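Local coordinates for putative isochorismatase hydrolase (Oleispira antarctica, PDB 3LQY), which is a putative hydrolase of the isochorismatase family and probably cleaves a small-molecule substrate, at residues 10-15 against 54-59. Residues are numbered along the deposited sequence; the frame is centred on the assembly and turned at random.
Sequences LLLIDF and VVHVRH
L12 lays its CD1 over one face of the H56 ring, 4.2 Å from the centroid, a CH-pi contact. The ring NE2 is hydrogen-bonded to E88. Strands 8-13 and 54-59, joined through helix 33-49, form a beta-alpha-beta crossover and are parallel neighbours in the central sheet of the isochorismatase domain. At the end of the strands the D14 carboxylate meets H59. OD2 of D14 sits 3.4 Å from H59 CB and approaches the ring obliquely, the two planes 69° apart. H59 ND1 is hydrogen-bonded to K93 NZ, which also forms a long, weak ion pair with D14 OD2. L10, L12, V54 and H56 line one face of the sheet. There helix 33-49 packs on L10 and V54. With CG anti to the carbonyl carbon and beside the backbone N (chi1 -53°), L12 also brings CD1 across to V54 CG1, 3.5 Å away. L11, I13, V55 and V57 line the other face, where V57 CG2 takes both L11 CD1 and I13 CD1. Replacing D14 with an alanine would probably leave K93 without this weak carboxylate partner and open a gap beside H59 CB. Four backbone hydrogen bonds join the segments. The last, D14 N to V57 O at 2.9 Å, arrives 41° out of the carbonyl plane.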
loop_
_atom_site.group_PDB
_atom_site.type_symbol
_atom_site.label_atom_id
_atom_site.label_comp_id
_atom_site.label_asym_id
_atom_site.label_seq_id
_atom_site.Cartn_x
_atom_site.Cartn_y
_atom_site.Cartn_z
ATOM N N LEU A 10 -0.072 2.713 9.929
ATOM C CA LEU A 10 -0.766 2.507 8.645
ATOM C C LEU A 10 0.225 2.835 7.539
ATOM O O LEU A 10 0.867 3.887 7.551
ATOM C CB LEU A 10 -2.038 3.338 8.554
ATOM C CG LEU A 10 -2.816 3.453 7.233
ATOM C CD1 LEU A 10 -3.622 2.137 6.964
ATOM C CD2 LEU A 10 -3.689 4.723 7.324
ATOM N N LEU A 11 0.389 1.882 6.623
ATOM C CA LEU A 11 1.398 1.943 5.572
ATOM C C LEU A 11 0.686 1.926 4.248
ATOM O O LEU A 11 0.081 0.910 3.841
ATOM C CB LEU A 11 2.361 0.769 5.672
ATOM C CG LEU A 11 3.618 0.757 4.801
ATOM C CD1 LEU A 11 4.452 1.979 5.027
ATOM C CD2 LEU A 11 4.434 -0.488 5.125
ATOM N N LEU A 12 0.753 3.047 3.558
ATOM C CA LEU A 12 0.038 3.180 2.332
ATOM C C LEU A 12 1.035 3.066 1.201
ATOM O O LEU A 12 1.929 3.905 1.041
ATOM C CB LEU A 12 -0.677 4.548 2.299
ATOM C CG LEU A 12 -1.582 4.847 3.525
ATOM C CD1 LEU A 12 -0.842 5.535 4.698
ATOM C CD2 LEU A 12 -2.812 5.665 3.121
ATOM N N ILE A 13 0.857 2.044 0.380
ATOM C CA ILE A 13 1.793 1.732 -0.703
ATOM C C ILE A 13 1.287 2.237 -2.035
ATOM O O ILE A 13 0.349 1.694 -2.587
ATOM C CB ILE A 13 2.011 0.179 -0.830
ATOM C CG1 ILE A 13 2.502 -0.418 0.495
ATOM C CG2 ILE A 13 3.020 -0.102 -1.954
ATOM C CD1 ILE A 13 3.869 0.089 0.949
ATOM N N ASP A 14 1.890 3.328 -2.519
ATOM C CA ASP A 14 1.774 3.765 -3.882
ATOM C C ASP A 14 0.352 4.025 -4.340
ATOM O O ASP A 14 -0.027 3.603 -5.428
ATOM C CB ASP A 14 2.437 2.801 -4.883
ATOM C CG ASP A 14 3.927 2.591 -4.654
ATOM O OD1 ASP A 14 4.516 3.243 -3.787
ATOM O OD2 ASP A 14 4.506 1.686 -5.346
ATOM N N PHE A 15 -0.420 4.791 -3.570
ATOM C CA PHE A 15 -1.717 5.208 -4.067
ATOM C C PHE A 15 -1.458 6.459 -4.937
ATOM O O PHE A 15 -1.739 7.580 -4.531
ATOM C CB PHE A 15 -2.684 5.530 -2.914
ATOM C CG PHE A 15 -3.602 4.403 -2.514
ATOM C CD1 PHE A 15 -4.438 3.799 -3.443
ATOM C CD2 PHE A 15 -3.684 3.998 -1.200
ATOM C CE1 PHE A 15 -5.312 2.843 -3.086
ATOM C CE2 PHE A 15 -4.570 3.016 -0.820
ATOM C CZ PHE A 15 -5.385 2.414 -1.769
ATOM N N VAL A 54 1.289 7.084 10.717
ATOM C CA VAL A 54 0.933 6.910 9.311
ATOM C C VAL A 54 2.194 7.095 8.466
ATOM O O VAL A 54 2.863 8.141 8.573
ATOM C CB VAL A 54 -0.127 7.928 8.871
ATOM C CG1 VAL A 54 -0.448 7.750 7.404
ATOM C CG2 VAL A 54 -1.375 7.747 9.695
ATOM N N VAL A 55 2.529 6.073 7.662
ATOM C CA VAL A 55 3.667 6.156 6.746
ATOM C C VAL A 55 3.231 5.872 5.310
ATOM O O VAL A 55 2.469 4.924 5.045
ATOM C CB VAL A 55 4.800 5.203 7.098
ATOM C CG1 VAL A 55 5.985 5.399 6.152
ATOM C CG2 VAL A 55 5.245 5.366 8.530
ATOM N N HIS A 56 3.743 6.702 4.398
ATOM C CA HIS A 56 3.446 6.576 2.972
ATOM C C HIS A 56 4.645 6.083 2.180
ATOM O O HIS A 56 5.812 6.415 2.479
ATOM C CB HIS A 56 3.031 7.956 2.383
ATOM C CG HIS A 56 1.925 8.626 3.131
ATOM N ND1 HIS A 56 0.603 8.534 2.748
ATOM C CD2 HIS A 56 1.946 9.405 4.245
ATOM C CE1 HIS A 56 -0.137 9.255 3.580
ATOM N NE2 HIS A 56 0.650 9.774 4.507
ATOM N N VAL A 57 4.346 5.360 1.113
ATOM C CA VAL A 57 5.381 4.886 0.220
ATOM C C VAL A 57 4.955 5.319 -1.168
ATOM O O VAL A 57 3.794 5.264 -1.471
ATOM C CB VAL A 57 5.523 3.373 0.299
ATOM C CG1 VAL A 57 6.419 2.890 -0.808
ATOM C CG2 VAL A 57 6.072 2.962 1.706
ATOM N N ARG A 58 5.910 5.770 -1.973
ATOM C CA ARG A 58 5.665 6.278 -3.280
ATOM C C ARG A 58 6.762 5.783 -4.214
ATOM O O ARG A 58 7.919 5.763 -3.842
ATOM C CB ARG A 58 5.696 7.821 -3.189
ATOM C CG ARG A 58 4.997 8.542 -4.249
ATOM C CD ARG A 58 4.902 10.058 -3.992
ATOM N NE ARG A 58 6.196 10.775 -4.035
ATOM C CZ ARG A 58 6.876 11.075 -5.138
ATOM N NH1 ARG A 58 6.394 10.774 -6.339
ATOM N NH2 ARG A 58 8.042 11.731 -5.046
ATOM N N HIS A 59 6.403 5.393 -5.426
ATOM C CA HIS A 59 7.360 4.848 -6.404
ATOM C C HIS A 59 7.684 5.786 -7.553
ATOM O O HIS A 59 6.777 6.415 -8.123
ATOM C CB HIS A 59 6.779 3.566 -7.020
ATOM C CG HIS A 59 7.772 2.785 -7.829
ATOM N ND1 HIS A 59 8.451 1.712 -7.298
ATOM C CD2 HIS A 59 8.222 2.927 -9.104
ATOM C CE1 HIS A 59 9.273 1.220 -8.208
ATOM N NE2 HIS A 59 9.159 1.936 -9.310
#